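Local coordinates for core protein P7 (Pseudomonas phage phi12, PDB 2Q82) that is a structural core protein of the phage, probably a component of its inner core particle, at residues 113-116 with 117-121; 36-40 with 41-45. All blocks are in the same frame, centred on the assembly; numbering follows the deposited sequence.

Contact 1 (113-116 with 117-121) is local packing along helix 112-127. Contact 2 (36-40 with 41-45) is the turn that leads into edge strand 42-45 of the parallel sheet. Their centres lie 14 Å apart, yet they touch directly. Leu116 CD2 reaches Thr39 O at 3.7 Å, Phe41 CE1 at 4.1 Å and Ile38 CG2 at 4.1 Å. One helical turn on, Ile119 CD1 meets Phe41 CE1 at 3.8 Å. The apolar face of the helix thus covers the turn. Asp118 of contact 1 instead turns to helix 15-23. Both contacts belong to the N-terminal core domain of P7.

Contact 1. Residues 113-116 with 117-121; sequences VRVL and NDIAD
A salt bridge one helical turn long, Arg114 to Asp118, marks this local contact within helix 112-127, which follows strand 109-111 at the end of the chain. Arg114 NH1 lies 2.7 Å from Asp118 OD1. The guanidinium and carboxylate planes are 77° apart, so the two groups do not meet flat on. The arginine chain starts with CG opposite the backbone N (chi1 163°) and then bends at chi2 (96°) and chi3. This brings the guanidinium forward over Asn117, whose CB sits over one of its faces, 3.6 Å from Arg114 NH2. The arrangement is an i to i+4 ion pair of an alpha helix, and the backbone repeats the same spacing. Asn117 N donates to Val113 O at 2.9 Å, and Ala120 N to Leu116 O at 2.9 Å. Asp118 is buried, and its carboxylate has further partners on helix 15-23. Arg18 forms a second salt bridge to OD1, and Tyr22 OH is hydrogen-bonded to OD2. Two arginines at one carboxylate would probably favour its charged form. Elsewhere on the helix, Val115 and Ile119 lie side by side, with Val115 CG1 3.9 Å from Ile119 CD1.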
ATOM      1  N   VAL A 113      -7.484  15.451 -19.283  1.00 22.49           N
ATOM      2  CA  VAL A 113      -7.467  16.746 -19.946  1.00 25.68           C
ATOM      3  C   VAL A 113      -8.108  17.802 -19.029  1.00 26.30           C
ATOM      4  O   VAL A 113      -7.623  18.919 -18.901  1.00 27.40           O
ATOM      5  CB  VAL A 113      -8.213  16.678 -21.259  1.00 24.88           C
ATOM      6  CG1 VAL A 113      -8.374  18.070 -21.846  1.00 27.24           C
ATOM      7  CG2 VAL A 113      -7.455  15.779 -22.220  1.00 26.98           C
ATOM      8  N   ARG A 114      -9.211  17.414 -18.408  1.00 24.85           N
ATOM      9  CA  ARG A 114      -9.885  18.326 -17.498  1.00 27.06           C
ATOM     10  C   ARG A 114      -8.995  18.583 -16.309  1.00 24.10           C
ATOM     11  O   ARG A 114      -8.887  19.726 -15.874  1.00 21.76           O
ATOM     12  CB  ARG A 114     -11.203  17.696 -17.055  1.00 29.75           C
ATOM     13  CG  ARG A 114     -11.815  18.324 -15.833  1.00 39.08           C
ATOM     14  CD  ARG A 114     -12.850  19.342 -16.142  1.00 47.09           C
ATOM     15  NE  ARG A 114     -12.450  20.207 -17.239  1.00 55.81           N
ATOM     16  CZ  ARG A 114     -12.177  21.495 -17.087  1.00 58.28           C
ATOM     17  NH1 ARG A 114     -12.265  22.047 -15.889  1.00 59.71           N
ATOM     18  NH2 ARG A 114     -11.840  22.228 -18.139  1.00 58.13           N
ATOM     19  N   VAL A 115      -8.333  17.560 -15.785  1.00 21.91           N
ATOM     20  CA  VAL A 115      -7.440  17.738 -14.655  1.00 20.30           C
ATOM     21  C   VAL A 115      -6.322  18.728 -14.983  1.00 21.62           C
ATOM     22  O   VAL A 115      -6.053  19.662 -14.230  1.00 21.28           O
ATOM     23  CB  VAL A 115      -6.804  16.381 -14.265  1.00 19.89           C
ATOM     24  CG1 VAL A 115      -5.674  16.588 -13.279  1.00 19.96           C
ATOM     25  CG2 VAL A 115      -7.863  15.469 -13.676  1.00 18.66           C
ATOM     26  N   LEU A 116      -5.670  18.520 -16.118  1.00 21.66           N
ATOM     27  CA  LEU A 116      -4.583  19.391 -16.523  1.00 21.43           C
ATOM     28  C   LEU A 116      -5.058  20.824 -16.748  1.00 23.23           C
ATOM     29  O   LEU A 116      -4.364  21.774 -16.404  1.00 21.27           O
ATOM     30  CB  LEU A 116      -3.939  18.849 -17.791  1.00 23.77           C
ATOM     31  CG  LEU A 116      -3.189  17.544 -17.534  1.00 25.48           C
ATOM     32  CD1 LEU A 116      -2.795  16.916 -18.846  1.00 28.28           C
ATOM     33  CD2 LEU A 116      -1.956  17.810 -16.684  1.00 27.23           C
ATOM     34  N   ASN A 117      -6.240  20.956 -17.343  1.00 22.84           N
ATOM     35  CA  ASN A 117      -6.826  22.258 -17.603  1.00 22.45           C
ATOM     36  C   ASN A 117      -6.943  23.026 -16.295  1.00 24.71           C
ATOM     37  O   ASN A 117      -6.521  24.170 -16.191  1.00 23.86           O
ATOM     38  CB  ASN A 117      -8.225  22.100 -18.187  1.00 21.53           C
ATOM     39  CG  ASN A 117      -8.215  21.779 -19.665  1.00 21.41           C
ATOM     40  OD1 ASN A 117      -9.270  21.557 -20.255  1.00 26.16           O
ATOM     41  ND2 ASN A 117      -7.041  21.764 -20.272  1.00 20.27           N
ATOM     42  N   ASP A 118      -7.541  22.383 -15.305  1.00 23.80           N
ATOM     43  CA  ASP A 118      -7.742  23.012 -14.010  1.00 26.02           C
ATOM     44  C   ASP A 118      -6.453  23.493 -13.384  1.00 25.85           C
ATOM     45  O   ASP A 118      -6.367  24.613 -12.888  1.00 24.67           O
ATOM     46  CB  ASP A 118      -8.436  22.052 -13.044  1.00 27.40           C
ATOM     47  CG  ASP A 118      -9.879  21.799 -13.419  1.00 30.88           C
ATOM     48  OD1 ASP A 118     -10.502  22.705 -14.016  1.00 30.65           O
ATOM     49  OD2 ASP A 118     -10.393  20.707 -13.101  1.00 31.56           O
ATOM     50  N   ILE A 119      -5.443  22.639 -13.396  1.00 24.83           N
ATOM     51  CA  ILE A 119      -4.171  22.996 -12.799  1.00 25.56           C
ATOM     52  C   ILE A 119      -3.494  24.128 -13.555  1.00 25.18           C
ATOM     53  O   ILE A 119      -2.903  25.015 -12.955  1.00 23.83           O
ATOM     54  CB  ILE A 119      -3.243  21.784 -12.752  1.00 27.17           C
ATOM     55  CG1 ILE A 119      -3.853  20.719 -11.828  1.00 28.99           C
ATOM     56  CG2 ILE A 119      -1.871  22.206 -12.272  1.00 25.64           C
ATOM     57  CD1 ILE A 119      -3.224  19.340 -11.939  1.00 32.66           C
ATOM     58  N   ALA A 120      -3.589  24.094 -14.878  1.00 23.32           N
ATOM     59  CA  ALA A 120      -2.972  25.130 -15.686  1.00 25.18           C
ATOM     60  C   ALA A 120      -3.704  26.442 -15.462  1.00 24.20           C
ATOM     61  O   ALA A 120      -3.083  27.491 -15.325  1.00 23.00           O
ATOM     62  CB  ALA A 120      -3.022  24.755 -17.156  1.00 23.28           C
ATOM     63  N   ASP A 121      -5.029  26.379 -15.430  1.00 24.13           N
ATOM     64  CA  ASP A 121      -5.822  27.588 -15.236  1.00 25.85           C
ATOM     65  C   ASP A 121      -5.540  28.213 -13.881  1.00 26.84           C
ATOM     66  O   ASP A 121      -5.456  29.431 -13.755  1.00 25.80           O
ATOM     67  CB  ASP A 121      -7.315  27.292 -15.323  1.00 24.51           C
ATOM     68  CG  ASP A 121      -7.765  26.939 -16.727  1.00 24.76           C
ATOM     69  OD1 ASP A 121      -7.016  27.197 -17.689  1.00 23.56           O
ATOM     70  OD2 ASP A 121      -8.888  26.413 -16.861  1.00 23.90           O
TER

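Contact 2. Residues 36-40 with 41-45; sequences PVITG and FNVMR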
ATOM      1  N   PRO A  36       3.646   7.585 -20.657  1.00 40.33           N
ATOM      2  CA  PRO A  36       3.570   8.946 -21.188  1.00 39.07           C
ATOM      3  C   PRO A  36       4.252   9.967 -20.364  1.00 40.86           C
ATOM      4  O   PRO A  36       4.627   9.688 -19.247  1.00 37.93           O
ATOM      5  CB  PRO A  36       2.081   9.233 -21.200  1.00 40.11           C
ATOM      6  CG  PRO A  36       1.527   8.333 -20.191  1.00 39.46           C
ATOM      7  CD  PRO A  36       2.320   7.089 -20.262  1.00 38.21           C
ATOM      8  N   VAL A  37       4.423  11.156 -20.926  1.00 41.68           N
ATOM      9  CA  VAL A  37       4.962  12.256 -20.156  1.00 43.78           C
ATOM     10  C   VAL A  37       3.696  13.075 -19.926  1.00 41.83           C
ATOM     11  O   VAL A  37       2.859  13.213 -20.819  1.00 43.53           O
ATOM     12  CB  VAL A  37       5.981  13.114 -20.921  1.00 45.78           C
ATOM     13  CG1 VAL A  37       6.395  14.293 -20.064  1.00 46.55           C
ATOM     14  CG2 VAL A  37       7.202  12.284 -21.259  1.00 47.96           C
ATOM     15  N   ILE A  38       3.539  13.582 -18.717  1.00 39.49           N
ATOM     16  CA  ILE A  38       2.363  14.354 -18.381  1.00 36.33           C
ATOM     17  C   ILE A  38       2.852  15.538 -17.609  1.00 35.48           C
ATOM     18  O   ILE A  38       3.473  15.405 -16.563  1.00 35.87           O
ATOM     19  CB  ILE A  38       1.384  13.533 -17.525  1.00 35.06           C
ATOM     20  CG1 ILE A  38       0.908  12.325 -18.328  1.00 32.92           C
ATOM     21  CG2 ILE A  38       0.171  14.358 -17.173  1.00 33.10           C
ATOM     22  CD1 ILE A  38       0.291  11.209 -17.495  1.00 31.86           C
ATOM     23  N   THR A  39       2.569  16.708 -18.146  1.00 36.71           N
ATOM     24  CA  THR A  39       3.003  17.933 -17.533  1.00 37.49           C
ATOM     25  C   THR A  39       2.703  18.080 -16.048  1.00 37.65           C
ATOM     26  O   THR A  39       1.564  17.936 -15.607  1.00 36.72           O
ATOM     27  CB  THR A  39       2.409  19.119 -18.274  1.00 40.48           C
ATOM     28  OG1 THR A  39       2.938  19.153 -19.603  1.00 40.83           O
ATOM     29  CG2 THR A  39       2.736  20.403 -17.553  1.00 41.92           C
ATOM     30  N   GLY A  40       3.743  18.375 -15.280  1.00 35.98           N
ATOM     31  CA  GLY A  40       3.566  18.571 -13.859  1.00 35.54           C
ATOM     32  C   GLY A  40       3.300  17.326 -13.039  1.00 35.41           C
ATOM     33  O   GLY A  40       3.001  17.424 -11.852  1.00 34.56           O
ATOM     34  N   PHE A  41       3.396  16.155 -13.655  1.00 34.22           N
ATOM     35  CA  PHE A  41       3.156  14.919 -12.923  1.00 33.77           C
ATOM     36  C   PHE A  41       4.287  13.937 -13.002  1.00 36.03           C
ATOM     37  O   PHE A  41       4.898  13.784 -14.050  1.00 35.22           O
ATOM     38  CB  PHE A  41       1.928  14.192 -13.445  1.00 28.80           C
ATOM     39  CG  PHE A  41       0.676  14.743 -12.934  1.00 28.87           C
ATOM     40  CD1 PHE A  41       0.120  15.877 -13.515  1.00 28.83           C
ATOM     41  CD2 PHE A  41       0.067  14.175 -11.829  1.00 27.81           C
ATOM     42  CE1 PHE A  41      -1.020  16.449 -12.984  1.00 28.58           C
ATOM     43  CE2 PHE A  41      -1.071  14.732 -11.284  1.00 27.14           C
ATOM     44  CZ  PHE A  41      -1.627  15.873 -11.861  1.00 28.04           C
ATOM     45  N   ASN A  42       4.558  13.251 -11.900  1.00 38.37           N
ATOM     46  CA  ASN A  42       5.575  12.218 -11.947  1.00 41.07           C
ATOM     47  C   ASN A  42       4.785  11.036 -12.466  1.00 39.08           C
ATOM     48  O   ASN A  42       3.717  10.728 -11.952  1.00 40.80           O
ATOM     49  CB  ASN A  42       6.119  11.905 -10.567  1.00 45.43           C
ATOM     50  CG  ASN A  42       6.823  13.079  -9.959  1.00 50.23           C
ATOM     51  OD1 ASN A  42       7.632  13.731 -10.609  1.00 49.57           O
ATOM     52  ND2 ASN A  42       6.520  13.358  -8.702  1.00 52.62           N
ATOM     53  N   VAL A  43       5.300  10.384 -13.491  1.00 36.39           N
ATOM     54  CA  VAL A  43       4.594   9.271 -14.083  1.00 34.88           C
ATOM     55  C   VAL A  43       5.371   7.989 -13.895  1.00 37.04           C
ATOM     56  O   VAL A  43       6.583   7.965 -14.078  1.00 35.07           O
ATOM     57  CB  VAL A  43       4.360   9.535 -15.551  1.00 32.55           C
ATOM     58  CG1 VAL A  43       3.766   8.320 -16.218  1.00 30.94           C
ATOM     59  CG2 VAL A  43       3.439  10.726 -15.689  1.00 29.68           C
HETATM   60  N   MSE A  44       4.689   6.906 -13.565  1.00 38.63           N
HETATM   61  CA  MSE A  44       5.462   5.726 -13.301  1.00 43.90           C
HETATM   62  C   MSE A  44       4.690   4.425 -13.339  1.00 36.68           C
HETATM   63  O   MSE A  44       3.642   4.302 -12.711  1.00 30.94           O
HETATM   64  CB  MSE A  44       6.099   5.919 -11.939  1.00 59.63           C
HETATM   65  CG  MSE A  44       7.047   4.858 -11.531  1.00 86.24           C
HETATM   66 SE   MSE A  44       8.940   5.116 -11.963  1.00104.96          SE
HETATM   67  CE  MSE A  44       9.010   6.736 -13.048  1.00115.81           C
ATOM     68  N   ARG A  45       5.209   3.449 -14.073  1.00 28.99           N
ATOM     69  CA  ARG A  45       4.528   2.174 -14.124  1.00 27.83           C
ATOM     70  C   ARG A  45       4.759   1.435 -12.801  1.00 26.50           C
ATOM     71  O   ARG A  45       5.879   1.385 -12.292  1.00 25.70           O
ATOM     72  CB  ARG A  45       5.030   1.319 -15.283  1.00 26.97           C
ATOM     73  CG  ARG A  45       4.334  -0.024 -15.352  1.00 28.25           C
ATOM     74  CD  ARG A  45       4.645  -0.761 -16.626  1.00 29.48           C
ATOM     75  NE  ARG A  45       4.086  -0.110 -17.805  1.00 28.09           N
ATOM     76  CZ  ARG A  45       2.790  -0.053 -18.099  1.00 28.91           C
ATOM     77  NH1 ARG A  45       1.890  -0.601 -17.299  1.00 28.89           N
ATOM     78  NH2 ARG A  45       2.390   0.540 -19.212  1.00 27.28           N
TER
HETATM   79  O   HOH W   1       5.729  13.739 -16.427  1.00 32.93           O
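Phe41 N donates a hydrogen bond of 3.0 Å to Ile38 O, with an angle of 154° at the hydrogen. It closes a type II beta turn from Ile38 to Phe41. The turn leads straight into strand 42-45, an outermost strand of the five-stranded parallel sheet within this chain. Gly40 takes the third position of the turn with a positive phi of 73°, a backbone shape that suits glycine. A water spans the same turn. It accepts from Ile38 N at 3.2 Å and donates to Phe41 O over a short 2.5 Å, which ties the chain before the turn to the chain after it.

Apolar side chains fill in beside these polar links. Ile38 sends its two branches to different partners. CD1 meets Val43 CG2 at 3.7 Å, the two side chains crossing at about a right angle. CG2 approaches Phe41 CD1 at 4.0 Å, obliquely to the ring. Both Ile38 and Phe41 also pack on Val60 of strand 59-63, the next strand of the sheet, and on Met112 of helix 112-127. These two side chains therefore lie between sheet and helix. Backbone hydrogen bonds of Asn42 and Met44 with Val60 join strand 42-45 to strand 59-63.

Phe41 CG stands beside its own backbone N, opposite the carbonyl carbon (chi1 -80°). This sends the ring out from the turn towards helix 112-127. Thr39 O approaches the rim of the ring, close to level with it, 3.3 Å from Phe41 CD1. Further along the strand, Val43 points back at the incoming loop. Its CG1 methyl lies against the backbone carbonyl of Pro36, with Val43 CG1 3.4 Å from Pro36 O.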